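Local coordinates for possible prolidase (PDB 2P9B), which probably hydrolyses carbon-nitrogen bonds, as a putative prolidase of the amidohydrolase family, at residues 34-37 against 43-46; 60-65 against 422-427; 13-18 against 53-58. All coordinates share one frame; numbering follows the deposited sequence.

Contact 1. Residues 34-37 against 43-46; sequences MTIV and RIEQ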
loop_
_atom_site.group_PDB
_atom_site.type_symbol
_atom_site.label_atom_id
_atom_site.label_comp_id
_atom_site.label_asym_id
_atom_site.label_seq_id
_atom_site.Cartn_x
_atom_site.Cartn_y
_atom_site.Cartn_z
HETATM N N MSE A 34 12.687 4.997 -24.807
HETATM C CA MSE A 34 12.008 3.716 -24.864
HETATM C C MSE A 34 10.553 3.830 -25.302
HETATM O O MSE A 34 9.924 4.874 -25.153
HETATM C CB MSE A 34 12.034 3.063 -23.478
HETATM C CG MSE A 34 13.420 2.837 -22.886
HETATM SE SE MSE A 34 14.495 1.656 -23.915
HETATM C CE MSE A 34 13.628 0.060 -23.446
ATOM N N THR A 35 10.023 2.737 -25.832
ATOM C CA THR A 35 8.631 2.683 -26.233
ATOM C C THR A 35 8.001 1.510 -25.493
ATOM O O THR A 35 8.599 0.439 -25.388
ATOM C CB THR A 35 8.466 2.446 -27.750
ATOM O OG1 THR A 35 8.906 3.605 -28.464
ATOM C CG2 THR A 35 7.004 2.155 -28.097
ATOM N N ILE A 36 6.810 1.726 -24.952
ATOM C CA ILE A 36 6.095 0.669 -24.261
ATOM C C ILE A 36 4.839 0.437 -25.080
ATOM O O ILE A 36 4.037 1.351 -25.275
ATOM C CB ILE A 36 5.698 1.077 -22.827
ATOM C CG1 ILE A 36 6.951 1.350 -21.989
ATOM C CG2 ILE A 36 4.878 -0.038 -22.187
ATOM C CD1 ILE A 36 6.658 1.773 -20.557
ATOM N N VAL A 37 4.680 -0.784 -25.575
ATOM C CA VAL A 37 3.527 -1.125 -26.387
ATOM C C VAL A 37 2.526 -1.930 -25.570
ATOM O O VAL A 37 2.875 -2.948 -24.974
ATOM C CB VAL A 37 3.951 -1.944 -27.622
ATOM C CG1 VAL A 37 2.734 -2.244 -28.486
ATOM C CG2 VAL A 37 5.007 -1.172 -28.412
ATOM N N ARG A 43 -2.313 -5.663 -21.463
ATOM C CA ARG A 43 -1.002 -6.121 -21.031
ATOM C C ARG A 43 0.110 -5.549 -21.897
ATOM O O ARG A 43 -0.095 -5.218 -23.067
ATOM C CB ARG A 43 -0.937 -7.648 -21.065
ATOM C CG ARG A 43 -1.871 -8.308 -20.070
ATOM C CD ARG A 43 -1.795 -9.820 -20.151
ATOM N NE ARG A 43 -2.701 -10.456 -19.197
ATOM C CZ ARG A 43 -2.597 -10.346 -17.874
ATOM N NH1 ARG A 43 -1.622 -9.622 -17.334
ATOM N NH2 ARG A 43 -3.467 -10.963 -17.089
ATOM N N ILE A 44 1.293 -5.439 -21.306
ATOM C CA ILE A 44 2.458 -4.917 -22.003
ATOM C C ILE A 44 2.934 -5.951 -23.020
ATOM O O ILE A 44 3.187 -7.099 -22.665
ATOM C CB ILE A 44 3.588 -4.627 -21.005
ATOM C CG1 ILE A 44 3.124 -3.553 -20.014
ATOM C CG2 ILE A 44 4.842 -4.183 -21.744
ATOM C CD1 ILE A 44 4.099 -3.296 -18.890
ATOM N N GLU A 45 3.047 -5.540 -24.281
ATOM C CA GLU A 45 3.489 -6.443 -25.342
ATOM C C GLU A 45 4.950 -6.226 -25.715
ATOM O O GLU A 45 5.632 -7.157 -26.133
ATOM C CB GLU A 45 2.638 -6.267 -26.601
ATOM C CG GLU A 45 1.150 -6.421 -26.386
ATOM C CD GLU A 45 0.375 -6.425 -27.689
ATOM O OE1 GLU A 45 0.626 -5.543 -28.540
ATOM O OE2 GLU A 45 -0.493 -7.306 -27.856
ATOM N N GLN A 46 5.423 -4.992 -25.585
ATOM C CA GLN A 46 6.808 -4.681 -25.914
ATOM C C GLN A 46 7.360 -3.566 -25.045
ATOM O O GLN A 46 6.631 -2.658 -24.653
ATOM C CB GLN A 46 6.940 -4.218 -27.368
ATOM C CG GLN A 46 6.439 -5.167 -28.437
ATOM C CD GLN A 46 6.657 -4.597 -29.830
ATOM O OE1 GLN A 46 7.788 -4.310 -30.224
ATOM N NE2 GLN A 46 5.574 -4.423 -30.577
#
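Val-37 is gripped by both Glu-45 and Gln-46, the two-against-one pattern of a classic beta bulge. Its carbonyl O takes a straight hydrogen bond from Glu-45 N (2.7 Å) and a weak one from Gln-46 N (3.3 Å), while Val-37 N donates to Gln-46 O at 2.9 Å. Packing is densest here: the valine lies alongside Gln-46, its CG2 3.8 Å from Gln-46 CB, and its CG1, anti to the backbone N (chi1 -178°), reaches Glu-45 OE1 at 3.9 Å. A compact beta-branched residue suits a strand position so closely flanked. An alanine here lacks both methyls and would probably leave a gap beside Gln-46 CB and the Glu-45 carboxylate. On the opposite face Ile-36 and Ile-44 meet more loosely through their CG2 methyls (4.2 Å), both isoleucines being buried. The solvent side is looser: Arg-43 is exposed, and Glu-45 and Gln-46 are partly so, as suits polar residues at the edge of a hairpin; Glu-45 OE1 is held by Tyr-59 OH. The hairpin of strands 34-38 and 44-49 forms one side of a four-stranded sheet, with strand 14-17 next to 34-38 and touching Val-37 through Ala-15.

Contact 2. Residues 60-65 against 422-427; sequences HYLDGT and LVIAAG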
loop_
_atom_site.group_PDB
_atom_site.type_symbol
_atom_site.label_atom_id
_atom_site.label_comp_id
_atom_site.label_asym_id
_atom_site.label_seq_id
_atom_site.Cartn_x
_atom_site.Cartn_y
_atom_site.Cartn_z
ATOM N N HIS A 60 -2.952 3.298 -30.970
ATOM C CA HIS A 60 -2.902 4.723 -30.676
ATOM C C HIS A 60 -1.470 5.089 -30.304
ATOM O O HIS A 60 -0.698 4.241 -29.855
ATOM C CB HIS A 60 -3.865 5.059 -29.536
ATOM C CG HIS A 60 -5.304 4.850 -29.889
ATOM N ND1 HIS A 60 -6.306 4.809 -28.943
ATOM C CD2 HIS A 60 -5.913 4.682 -31.087
ATOM C CE1 HIS A 60 -7.468 4.622 -29.543
ATOM N NE2 HIS A 60 -7.257 4.543 -30.845
ATOM N N TYR A 61 -1.119 6.356 -30.493
ATOM C CA TYR A 61 0.229 6.829 -30.206
ATOM C C TYR A 61 0.282 7.899 -29.121
ATOM O O TYR A 61 -0.391 8.928 -29.210
ATOM C CB TYR A 61 0.861 7.379 -31.489
ATOM C CG TYR A 61 2.283 7.869 -31.332
ATOM C CD1 TYR A 61 3.342 6.973 -31.195
ATOM C CD2 TYR A 61 2.571 9.232 -31.325
ATOM C CE1 TYR A 61 4.658 7.425 -31.055
ATOM C CE2 TYR A 61 3.879 9.694 -31.185
ATOM C CZ TYR A 61 4.916 8.787 -31.052
ATOM O OH TYR A 61 6.208 9.245 -30.917
ATOM N N LEU A 62 1.085 7.641 -28.094
ATOM C CA LEU A 62 1.272 8.580 -26.998
ATOM C C LEU A 62 2.728 9.027 -27.049
ATOM O O LEU A 62 3.643 8.210 -26.954
ATOM C CB LEU A 62 0.971 7.916 -25.651
ATOM C CG LEU A 62 -0.491 7.609 -25.305
ATOM C CD1 LEU A 62 -0.561 6.924 -23.948
ATOM C CD2 LEU A 62 -1.300 8.897 -25.279
ATOM N N ASP A 63 2.943 10.326 -27.213
ATOM C CA ASP A 63 4.293 10.861 -27.292
ATOM C C ASP A 63 4.842 11.176 -25.905
ATOM O O ASP A 63 4.441 12.153 -25.276
ATOM C CB ASP A 63 4.292 12.111 -28.176
ATOM C CG ASP A 63 5.661 12.730 -28.310
ATOM O OD1 ASP A 63 6.665 12.013 -28.118
ATOM O OD2 ASP A 63 5.730 13.937 -28.624
ATOM N N GLY A 64 5.763 10.336 -25.438
ATOM C CA GLY A 64 6.344 10.517 -24.120
ATOM C C GLY A 64 7.639 11.308 -24.062
ATOM O O GLY A 64 8.341 11.280 -23.053
ATOM N N THR A 65 7.968 12.006 -25.142
ATOM C CA THR A 65 9.182 12.805 -25.179
ATOM C C THR A 65 9.242 13.726 -23.959
ATOM O O THR A 65 8.275 14.419 -23.648
ATOM C CB THR A 65 9.238 13.657 -26.466
ATOM O OG1 THR A 65 9.229 12.793 -27.606
ATOM C CG2 THR A 65 10.495 14.510 -26.491
ATOM N N LEU A 422 0.217 11.437 -16.367
ATOM C CA LEU A 422 -0.833 10.529 -16.819
ATOM C C LEU A 422 -0.721 9.208 -16.077
ATOM O O LEU A 422 0.380 8.746 -15.786
ATOM C CB LEU A 422 -0.702 10.272 -18.327
ATOM C CG LEU A 422 -1.649 9.261 -18.987
ATOM C CD1 LEU A 422 -3.085 9.763 -18.919
ATOM C CD2 LEU A 422 -1.243 9.053 -20.445
ATOM N N VAL A 423 -1.866 8.612 -15.771
ATOM C CA VAL A 423 -1.900 7.326 -15.085
ATOM C C VAL A 423 -2.651 6.349 -15.984
ATOM O O VAL A 423 -3.684 6.691 -16.547
ATOM C CB VAL A 423 -2.646 7.414 -13.745
ATOM C CG1 VAL A 423 -2.551 6.076 -13.006
ATOM C CG2 VAL A 423 -2.059 8.526 -12.908
ATOM N N ILE A 424 -2.120 5.144 -16.124
ATOM C CA ILE A 424 -2.759 4.129 -16.948
ATOM C C ILE A 424 -2.949 2.918 -16.050
ATOM O O ILE A 424 -1.995 2.442 -15.434
ATOM C CB ILE A 424 -1.872 3.766 -18.163
ATOM C CG1 ILE A 424 -1.608 5.031 -18.982
ATOM C CG2 ILE A 424 -2.550 2.690 -19.011
ATOM C CD1 ILE A 424 -0.715 4.836 -20.182
ATOM N N ALA A 425 -4.188 2.440 -15.957
ATOM C CA ALA A 425 -4.501 1.291 -15.115
ATOM C C ALA A 425 -4.915 0.112 -15.981
ATOM O O ALA A 425 -5.921 0.173 -16.681
ATOM C CB ALA A 425 -5.625 1.646 -14.143
ATOM N N ALA A 426 -4.137 -0.963 -15.924
ATOM C CA ALA A 426 -4.429 -2.149 -16.721
ATOM C C ALA A 426 -4.748 -1.777 -18.171
ATOM O O ALA A 426 -5.697 -2.293 -18.764
ATOM C CB ALA A 426 -5.588 -2.918 -16.108
ATOM N N GLY A 427 -3.955 -0.869 -18.732
ATOM C CA GLY A 427 -4.161 -0.466 -20.115
ATOM C C GLY A 427 -5.193 0.626 -20.325
ATOM O O GLY A 427 -5.361 1.113 -21.441
#
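Leu-62 reaches across to Leu-422 and Ile-424 by apolar contact alone, and no hydrogen bond joins the two segments. Its CD1 does all the touching, 4.2 Å from Leu-422 CD2 and 4.3 Å from Ile-424 CD1. The extended second torsion (chi2 179°) carries that methyl to the far end of the side chain, and Leu-422 comes at about a right angle to it. Branched aliphatic residues suit the place, because they join two sheets by carbon alone and bring no polar group that needs a partner. The patch is small, 76 Å² in all, and is widened by Leu-16 beside Leu-62 and by Phe-14 and Leu-403 against Ile-424. Such facing of strands from the two ends of the chain is consistent with the small beta-sandwich that accompanies the catalytic barrel in many amidohydrolases. Backbone hydrogen bonds run instead within the sheet, where Leu-62 pairs with Ala-15 and Ala-17. Side-chain hydrogen bonds are local to the end of segment 60-65: Asp-63 OD1 accepts Thr-65 N at 3.2 Å, from above the carboxylate plane, which makes an Asx turn, and the same oxygen takes Thr-65 OG1 at 2.7 Å through its syn lone pair. Two donors on one oxygen probably limit the carboxylate's rotation. In the other segment the chain reverses after strand 422-425. Gly-427 has a positive phi (85°) at which a beta carbon would jam against the preceding carbonyl O, and Ala-426 N is held by Asp-402 OD1.

Contact 3. Residues 13-18 against 53-58; sequences PFALAH and TSIPAE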
loop_
_atom_site.group_PDB
_atom_site.type_symbol
_atom_site.label_atom_id
_atom_site.label_comp_id
_atom_site.label_asym_id
_atom_site.label_seq_id
_atom_site.Cartn_x
_atom_site.Cartn_y
_atom_site.Cartn_z
ATOM N N PRO A 13 -5.537 -0.646 -27.890
ATOM C CA PRO A 13 -4.078 -0.802 -27.913
ATOM C C PRO A 13 -3.364 0.501 -28.243
ATOM O O PRO A 13 -3.863 1.311 -29.023
ATOM C CB PRO A 13 -3.863 -1.881 -28.972
ATOM C CG PRO A 13 -5.023 -1.681 -29.901
ATOM C CD PRO A 13 -6.169 -1.456 -28.948
ATOM N N PHE A 14 -2.195 0.701 -27.643
ATOM C CA PHE A 14 -1.430 1.919 -27.878
ATOM C C PHE A 14 0.057 1.716 -27.628
ATOM O O PHE A 14 0.487 0.664 -27.160
ATOM C CB PHE A 14 -1.947 3.033 -26.965
ATOM C CG PHE A 14 -1.726 2.769 -25.497
ATOM C CD1 PHE A 14 -0.541 3.152 -24.875
ATOM C CD2 PHE A 14 -2.700 2.120 -24.741
ATOM C CE1 PHE A 14 -0.329 2.899 -23.517
ATOM C CE2 PHE A 14 -2.502 1.862 -23.387
ATOM C CZ PHE A 14 -1.316 2.250 -22.772
ATOM N N ALA A 15 0.838 2.739 -27.946
ATOM C CA ALA A 15 2.274 2.689 -27.730
ATOM C C ALA A 15 2.728 4.034 -27.186
ATOM O O ALA A 15 2.413 5.079 -27.757
ATOM C CB ALA A 15 2.997 2.376 -29.035
ATOM N N LEU A 16 3.441 4.003 -26.067
ATOM C CA LEU A 16 3.967 5.218 -25.452
ATOM C C LEU A 16 5.431 5.255 -25.853
ATOM O O LEU A 16 6.210 4.412 -25.412
ATOM C CB LEU A 16 3.848 5.141 -23.929
ATOM C CG LEU A 16 4.503 6.278 -23.136
ATOM C CD1 LEU A 16 3.808 7.595 -23.435
ATOM C CD2 LEU A 16 4.424 5.955 -21.643
ATOM N N ALA A 17 5.809 6.226 -26.681
ATOM C CA ALA A 17 7.185 6.302 -27.161
ATOM C C ALA A 17 8.038 7.462 -26.662
ATOM O O ALA A 17 7.531 8.457 -26.139
ATOM C CB ALA A 17 7.184 6.296 -28.689
ATOM N N HIS A 18 9.349 7.302 -26.835
ATOM C CA HIS A 18 10.343 8.307 -26.462
ATOM C C HIS A 18 10.396 8.659 -24.982
ATOM O O HIS A 18 10.808 9.754 -24.608
ATOM C CB HIS A 18 10.110 9.575 -27.285
ATOM C CG HIS A 18 10.036 9.325 -28.757
ATOM N ND1 HIS A 18 11.057 8.727 -29.461
ATOM C CD2 HIS A 18 9.052 9.569 -29.654
ATOM C CE1 HIS A 18 10.705 8.611 -30.730
ATOM N NE2 HIS A 18 9.493 9.113 -30.873
ATOM N N THR A 53 11.498 0.257 -32.540
ATOM C CA THR A 53 10.151 -0.236 -32.320
ATOM C C THR A 53 9.106 0.428 -33.200
ATOM O O THR A 53 8.836 1.617 -33.067
ATOM C CB THR A 53 9.753 -0.055 -30.844
ATOM O OG1 THR A 53 10.763 -0.639 -30.010
ATOM C CG2 THR A 53 8.421 -0.736 -30.563
ATOM N N SER A 54 8.526 -0.352 -34.106
ATOM C CA SER A 54 7.497 0.164 -34.995
ATOM C C SER A 54 6.147 0.025 -34.301
ATOM O O SER A 54 5.891 -0.970 -33.624
ATOM C CB SER A 54 7.483 -0.617 -36.311
ATOM O OG SER A 54 7.179 -1.986 -36.088
ATOM N N ILE A 55 5.290 1.027 -34.466
ATOM C CA ILE A 55 3.967 1.006 -33.853
ATOM C C ILE A 55 3.004 0.217 -34.731
ATOM O O ILE A 55 2.766 0.586 -35.879
ATOM C CB ILE A 55 3.396 2.428 -33.696
ATOM C CG1 ILE A 55 4.465 3.371 -33.135
ATOM C CG2 ILE A 55 2.168 2.391 -32.793
ATOM C CD1 ILE A 55 4.977 2.993 -31.765
ATOM N N PRO A 56 2.438 -0.880 -34.205
ATOM C CA PRO A 56 1.501 -1.691 -34.986
ATOM C C PRO A 56 0.348 -0.853 -35.522
ATOM O O PRO A 56 -0.009 0.174 -34.940
ATOM C CB PRO A 56 1.035 -2.741 -33.982
ATOM C CG PRO A 56 2.244 -2.926 -33.122
ATOM C CD PRO A 56 2.696 -1.500 -32.894
ATOM N N ALA A 57 -0.228 -1.288 -36.635
ATOM C CA ALA A 57 -1.339 -0.567 -37.241
ATOM C C ALA A 57 -2.532 -0.529 -36.293
ATOM O O ALA A 57 -2.757 -1.471 -35.531
ATOM C CB ALA A 57 -1.736 -1.230 -38.557
ATOM N N GLU A 58 -3.280 0.569 -36.342
ATOM C CA GLU A 58 -4.471 0.757 -35.513
ATOM C C GLU A 58 -4.156 1.142 -34.066
ATOM O O GLU A 58 -5.036 1.596 -33.337
ATOM C CB GLU A 58 -5.328 -0.512 -35.530
ATOM C CG GLU A 58 -6.738 -0.330 -34.987
ATOM C CD GLU A 58 -7.603 0.543 -35.880
ATOM O OE1 GLU A 58 -7.739 0.216 -37.080
ATOM O OE2 GLU A 58 -8.150 1.552 -35.385
HETATM O O HOH W 1 -5.992 1.328 -30.724
#
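Ile-55 presses its side chain onto the methyl of Ala-15, and this is the one apolar side-chain pair within 4.5 Å across the two segments. CB of Ile-55 points at strand 14-17 but stands back from it, and the two branches beyond do the touching. CG2, anti to the backbone N, meets Ala-15 CB at 3.8 Å. CG1 serves as a spacer to CD1, which the second torsion (chi2 -61°) folds round to the same side as CG2 instead of letting it run on. The two methyls therefore form a fork over Ala-15 CB, and the CD1 tine comes to 3.4 Å of it, tighter than usual for two carbons. Alanine suits such a place: its single methyl lets the isoleucine come close to the strand, on a face shared with Thr-35 and Val-37. At the other end the contact is polar and looser. Pro-13 O and Glu-58 O are both acceptors and cannot bond each other, so one water donates a hydrogen to each, at 2.7 Å from Pro-13 O and 2.8 Å from Glu-58 O. Residues 53-58 have no regular structure. They belong to a crossover that leaves edge strand 44-49, passes over a face of the four-stranded sheet, and enters the opposite edge strand, 60-63, in a sheet consistent with the small beta domain of amidohydrolases.

From the N terminus, the chain runs through strand 14-17 in residues 13-18, the opening half of contact 3. Before that loop closes at 53-58, the hairpin of contact 1 is made and completed, so contact 1 is nested within contact 3. Strand 60-63 follows at once and opens contact 2, which is in series with the other two. Its partner comes 357 residues later, and the intervening chain includes most of the helices. Strand 14-17 is the common neighbour: it pairs with 34-38 on one side and 60-63 on the other. Contact 1 joins the hairpin strands of the four-stranded sheet and contact 3 packs the crossover loop on it, whereas contact 2 packs that sheet against strand 422-425 of another.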